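Local coordinates for apoptosis regulator CED-9 (Caenorhabditis elegans, PDB 1OHU), which restrains programmed cell death by sequestering the cell-death activator CED-4 until EGL-1 binds and releases it, at residues T135-F138 against I139-I143; R24-N28 against G29-F33. The protein carries 3 engineered substitutions. All blocks are in the same frame, centred on the assembly; numbering follows the deposited sequence.

In the fold
Both contacts are local and lie in the all-helical Bcl-2-family domain of CED-9. Contact 1 runs along one turn after another of helix 128-144. Contact 2 closes the C-terminal end of helix 13-27, most of it within the predicted BH4 motif. Their centres are 23 Å apart, on opposite sides of the chain's centre, and their nearest atoms are about 8 Å apart, so they do not touch. The two helices that carry them do meet. T135, S136 and I139 of contact 1 pack on helix 13-27, and W32 of contact 2 reaches V128 and F132 on helix 128-144.

Contact 1. Residues T135-F138 against I139-I143; sequences TSLF and IKTRI
The guanidinium of R142 lies flat on one face of the F138 ring, one helical turn back. This is a stacked cation-pi pair: R142 CZ is 3.7 Å from the centre of the F138 ring, and the two planes are 27° apart. F138 CG is anti to the backbone N (chi1 -170°), while R142 bends back at chi2 (-65°), and this bend brings its guanidinium over the ring. R142 NH2 also comes within 2.9 Å of F138 O. Were F138 an alanine, the R142 guanidinium would probably lose its stacking surface and be freer to turn.

Backbone bonds run from I139 N to T135 O and from K140 N to S136 O, the i to i+4 pattern of the alpha-helix. L137 O is gripped twice, by T141 N at 3.2 Å and by T141 OG1 at 3.1 Å. The side-chain hydroxyl thus turns back to its own helix. The next bond, R142 N to F138 O, is weak at 3.5 Å.

Helix 128-144 belongs to the helical bundle of the Bcl-2 fold. On its buried side T135 and I139 lie side by side, with T135 CG2 4.0 Å from I139 CD1. I139 also packs on L104 and I108 of helix 101-118. On the exposed side, K140 reaches out to a salt bridge with E14.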
loop_
_atom_site.group_PDB
_atom_site.type_symbol
_atom_site.label_atom_id
_atom_site.label_comp_id
_atom_site.label_asym_id
_atom_site.label_seq_id
_atom_site.Cartn_x
_atom_site.Cartn_y
_atom_site.Cartn_z
ATOM N N THR A 135 4.693 6.433 2.623
ATOM C CA THR A 135 3.708 5.864 1.707
ATOM C C THR A 135 2.464 6.749 1.593
ATOM O O THR A 135 2.024 7.084 0.495
ATOM C CB THR A 135 3.302 4.435 2.158
ATOM O OG1 THR A 135 4.476 3.608 2.250
ATOM C CG2 THR A 135 2.339 3.809 1.152
ATOM N N SER A 136 1.915 7.145 2.735
ATOM C CA SER A 136 0.721 7.991 2.775
ATOM C C SER A 136 0.953 9.353 2.119
ATOM O O SER A 136 0.116 9.850 1.373
ATOM C CB SER A 136 0.285 8.209 4.225
ATOM O OG SER A 136 0.051 6.980 4.893
ATOM N N LEU A 137 2.093 9.954 2.418
ATOM C CA LEU A 137 2.440 11.258 1.879
ATOM C C LEU A 137 2.670 11.195 0.366
ATOM O O LEU A 137 2.121 11.991 -0.392
ATOM C CB LEU A 137 3.694 11.772 2.595
ATOM C CG LEU A 137 4.184 13.204 2.382
ATOM C CD1 LEU A 137 5.282 13.515 3.396
ATOM C CD2 LEU A 137 4.695 13.366 0.960
ATOM N N PHE A 138 3.483 10.243 -0.069
ATOM C CA PHE A 138 3.782 10.094 -1.486
ATOM C C PHE A 138 2.502 9.972 -2.309
ATOM O O PHE A 138 2.358 10.621 -3.344
ATOM C CB PHE A 138 4.672 8.863 -1.694
ATOM C CG PHE A 138 5.246 8.744 -3.076
ATOM C CD1 PHE A 138 4.518 8.146 -4.100
ATOM C CD2 PHE A 138 6.528 9.207 -3.348
ATOM C CE1 PHE A 138 5.061 8.006 -5.376
ATOM C CE2 PHE A 138 7.082 9.073 -4.618
ATOM C CZ PHE A 138 6.350 8.471 -5.635
ATOM N N ILE A 139 1.570 9.157 -1.827
ATOM C CA ILE A 139 0.299 8.925 -2.505
ATOM C C ILE A 139 -0.641 10.119 -2.446
ATOM O O ILE A 139 -1.365 10.390 -3.405
ATOM C CB ILE A 139 -0.426 7.696 -1.913
ATOM C CG1 ILE A 139 0.444 6.447 -2.089
ATOM C CG2 ILE A 139 -1.763 7.494 -2.605
ATOM C CD1 ILE A 139 -0.219 5.166 -1.631
ATOM N N LYS A 140 -0.638 10.818 -1.315
ATOM C CA LYS A 140 -1.477 11.994 -1.113
ATOM C C LYS A 140 -1.242 13.034 -2.204
ATOM O O LYS A 140 -2.169 13.470 -2.891
ATOM C CB LYS A 140 -1.153 12.644 0.226
ATOM C CG LYS A 140 -1.928 12.138 1.400
ATOM C CD LYS A 140 -1.536 12.948 2.609
ATOM C CE LYS A 140 -2.565 12.837 3.700
ATOM N NZ LYS A 140 -2.095 13.533 4.914
ATOM N N THR A 141 0.015 13.446 -2.320
ATOM C CA THR A 141 0.430 14.432 -3.300
ATOM C C THR A 141 -0.050 14.022 -4.689
ATOM O O THR A 141 -0.941 14.648 -5.265
ATOM C CB THR A 141 1.959 14.545 -3.326
ATOM O OG1 THR A 141 2.451 14.677 -1.986
ATOM C CG2 THR A 141 2.385 15.750 -4.144
ATOM N N ARG A 142 0.547 12.957 -5.213
ATOM C CA ARG A 142 0.218 12.440 -6.533
ATOM C C ARG A 142 -1.283 12.373 -6.801
ATOM O O ARG A 142 -1.726 12.670 -7.906
ATOM C CB ARG A 142 0.820 11.047 -6.716
ATOM C CG ARG A 142 2.300 10.931 -6.351
ATOM C CD ARG A 142 3.167 11.748 -7.269
ATOM N NE ARG A 142 4.589 11.682 -6.934
ATOM C CZ ARG A 142 5.100 11.947 -5.735
ATOM N NH1 ARG A 142 6.409 11.870 -5.543
ATOM N NH2 ARG A 142 4.308 12.269 -4.723
ATOM N N ILE A 143 -2.071 11.980 -5.805
ATOM C CA ILE A 143 -3.514 11.886 -6.010
ATOM C C ILE A 143 -4.178 13.252 -6.119
ATOM O O ILE A 143 -4.762 13.590 -7.148
ATOM C CB ILE A 143 -4.216 11.107 -4.874
ATOM C CG1 ILE A 143 -3.841 9.625 -4.934
ATOM C CG2 ILE A 143 -5.727 11.258 -4.998
ATOM C CD1 ILE A 143 -4.601 8.752 -3.938
#

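Contact 2. Residues R24-N28 against G29-F33; sequences RIRQN and GMEWF
The backbone turns out of helix 13-27 at G29, with M30 N bonded to I25 O at 3.0 Å and G29 N to R26 O at 2.8 Å. I25 O takes a second bond from N28 N, which arrives from the opposite face of its plane. R26 CA adds a CA-H...O contact to M30 O.

This nested pair of bonds, M30 N to I25 O and G29 N to R26 O, is a Schellman motif, and G29 is its C-prime residue. Its phi of 73° is one that glycine adopts readily. The motif ends helix 13-27, which carries most of the predicted BH4 motif, and sends the chain back alongside it.

That return brings E31 beside R26. The guanidinium grips the carboxylate side-on in a salt bridge, with R26 NE 2.7 Å from E31 OE1 and R26 NH2 2.6 Å from E31 OE2. Both oxygens are met on their syn sides, and the two planes are 40° apart. The R26 chain is extended from CG to NE, while E31 bends at chi2 (63°) to bring its carboxylate round to the arginine.

On the buried side, I25 spans the returning chain with two branches. Its CG2 meets CB of M30, a selenomethionine here, at 3.7 Å, and its CD1 meets W32 CB at 3.6 Å. M119 touches I25, M30 and W32 alike.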
loop_
_atom_site.group_PDB
_atom_site.type_symbol
_atom_site.label_atom_id
_atom_site.label_comp_id
_atom_site.label_asym_id
_atom_site.label_seq_id
_atom_site.Cartn_x
_atom_site.Cartn_y
_atom_site.Cartn_z
ATOM N N ARG A 24 -1.269 -6.967 6.260
ATOM C CA ARG A 24 -0.133 -7.678 5.693
ATOM C C ARG A 24 0.799 -8.205 6.783
ATOM O O ARG A 24 1.355 -9.298 6.665
ATOM C CB ARG A 24 0.638 -6.780 4.719
ATOM C CG ARG A 24 1.757 -7.521 3.989
ATOM C CD ARG A 24 1.239 -8.770 3.283
ATOM N NE ARG A 24 2.321 -9.527 2.651
ATOM C CZ ARG A 24 3.177 -10.311 3.301
ATOM N NH1 ARG A 24 3.093 -10.464 4.616
ATOM N NH2 ARG A 24 4.132 -10.938 2.632
ATOM N N ILE A 25 0.963 -7.430 7.848
ATOM C CA ILE A 25 1.810 -7.844 8.957
ATOM C C ILE A 25 1.172 -9.029 9.689
ATOM O O ILE A 25 1.862 -9.957 10.100
ATOM C CB ILE A 25 2.010 -6.690 9.947
ATOM C CG1 ILE A 25 2.884 -5.608 9.296
ATOM C CG2 ILE A 25 2.614 -7.213 11.247
ATOM C CD1 ILE A 25 3.028 -4.344 10.134
ATOM N N ARG A 26 -0.147 -8.993 9.861
ATOM C CA ARG A 26 -0.838 -10.091 10.536
ATOM C C ARG A 26 -0.795 -11.330 9.653
ATOM O O ARG A 26 -0.791 -12.452 10.145
ATOM C CB ARG A 26 -2.285 -9.705 10.845
ATOM C CG ARG A 26 -2.411 -8.773 12.033
ATOM C CD ARG A 26 -3.832 -8.277 12.251
ATOM N NE ARG A 26 -3.920 -7.542 13.516
ATOM C CZ ARG A 26 -4.935 -6.765 13.883
ATOM N NH1 ARG A 26 -5.986 -6.595 13.082
ATOM N NH2 ARG A 26 -4.903 -6.162 15.066
ATOM N N GLN A 27 -0.743 -11.112 8.340
ATOM C CA GLN A 27 -0.690 -12.202 7.376
ATOM C C GLN A 27 0.616 -12.965 7.571
ATOM O O GLN A 27 0.724 -14.144 7.238
ATOM C CB GLN A 27 -0.762 -11.639 5.957
ATOM C CG GLN A 27 -1.695 -12.402 5.037
ATOM C CD GLN A 27 -3.068 -12.609 5.653
ATOM O OE1 GLN A 27 -3.662 -11.678 6.201
ATOM N NE2 GLN A 27 -3.579 -13.834 5.566
ATOM N N ASN A 28 1.607 -12.276 8.123
ATOM C CA ASN A 28 2.902 -12.874 8.380
ATOM C C ASN A 28 2.952 -13.365 9.830
ATOM O O ASN A 28 4.023 -13.603 10.374
ATOM C CB ASN A 28 3.998 -11.843 8.120
ATOM C CG ASN A 28 5.355 -12.472 7.947
ATOM O OD1 ASN A 28 5.475 -13.564 7.402
ATOM N ND2 ASN A 28 6.395 -11.775 8.393
ATOM N N GLY A 29 1.779 -13.509 10.444
ATOM C CA GLY A 29 1.698 -13.976 11.818
ATOM C C GLY A 29 2.137 -12.983 12.885
ATOM O O GLY A 29 2.259 -13.347 14.057
HETATM N N MSE A 30 2.378 -11.731 12.503
HETATM C CA MSE A 30 2.813 -10.731 13.475
HETATM C C MSE A 30 1.753 -9.667 13.765
HETATM O O MSE A 30 0.700 -9.636 13.126
HETATM C CB MSE A 30 4.133 -10.100 13.007
HETATM C CG MSE A 30 5.291 -11.117 13.003
HETATM SE SE MSE A 30 6.834 -10.491 12.025
HETATM C CE MSE A 30 7.909 -12.082 12.032
ATOM N N GLU A 31 2.033 -8.793 14.726
ATOM C CA GLU A 31 1.068 -7.781 15.131
ATOM C C GLU A 31 1.732 -6.417 15.281
ATOM O O GLU A 31 2.657 -6.253 16.084
ATOM C CB GLU A 31 0.432 -8.217 16.459
ATOM C CG GLU A 31 -0.676 -7.319 17.023
ATOM C CD GLU A 31 -1.917 -7.236 16.124
ATOM O OE1 GLU A 31 -2.325 -8.263 15.536
ATOM O OE2 GLU A 31 -2.493 -6.138 16.015
ATOM N N TRP A 32 1.263 -5.448 14.500
ATOM C CA TRP A 32 1.817 -4.094 14.534
ATOM C C TRP A 32 1.262 -3.341 15.727
ATOM O O TRP A 32 0.211 -2.715 15.636
ATOM C CB TRP A 32 1.476 -3.347 13.234
ATOM C CG TRP A 32 2.058 -1.953 13.151
ATOM C CD1 TRP A 32 3.072 -1.432 13.920
ATOM C CD2 TRP A 32 1.678 -0.912 12.237
ATOM N NE1 TRP A 32 3.338 -0.141 13.540
ATOM C CE2 TRP A 32 2.500 0.206 12.511
ATOM C CE3 TRP A 32 0.720 -0.816 11.215
ATOM C CZ2 TRP A 32 2.394 1.409 11.799
ATOM C CZ3 TRP A 32 0.615 0.385 10.503
ATOM C CH2 TRP A 32 1.446 1.477 10.800
ATOM N N PHE A 33 1.980 -3.400 16.847
ATOM C CA PHE A 33 1.551 -2.743 18.075
ATOM C C PHE A 33 1.446 -1.229 17.964
ATOM O O PHE A 33 0.619 -0.606 18.640
ATOM C CB PHE A 33 2.502 -3.106 19.228
ATOM C CG PHE A 33 2.067 -4.312 20.038
ATOM C CD1 PHE A 33 1.612 -5.469 19.417
ATOM C CD2 PHE A 33 2.146 -4.294 21.430
ATOM C CE1 PHE A 33 1.241 -6.594 20.175
ATOM C CE2 PHE A 33 1.779 -5.404 22.186
ATOM C CZ PHE A 33 1.325 -6.556 21.554
#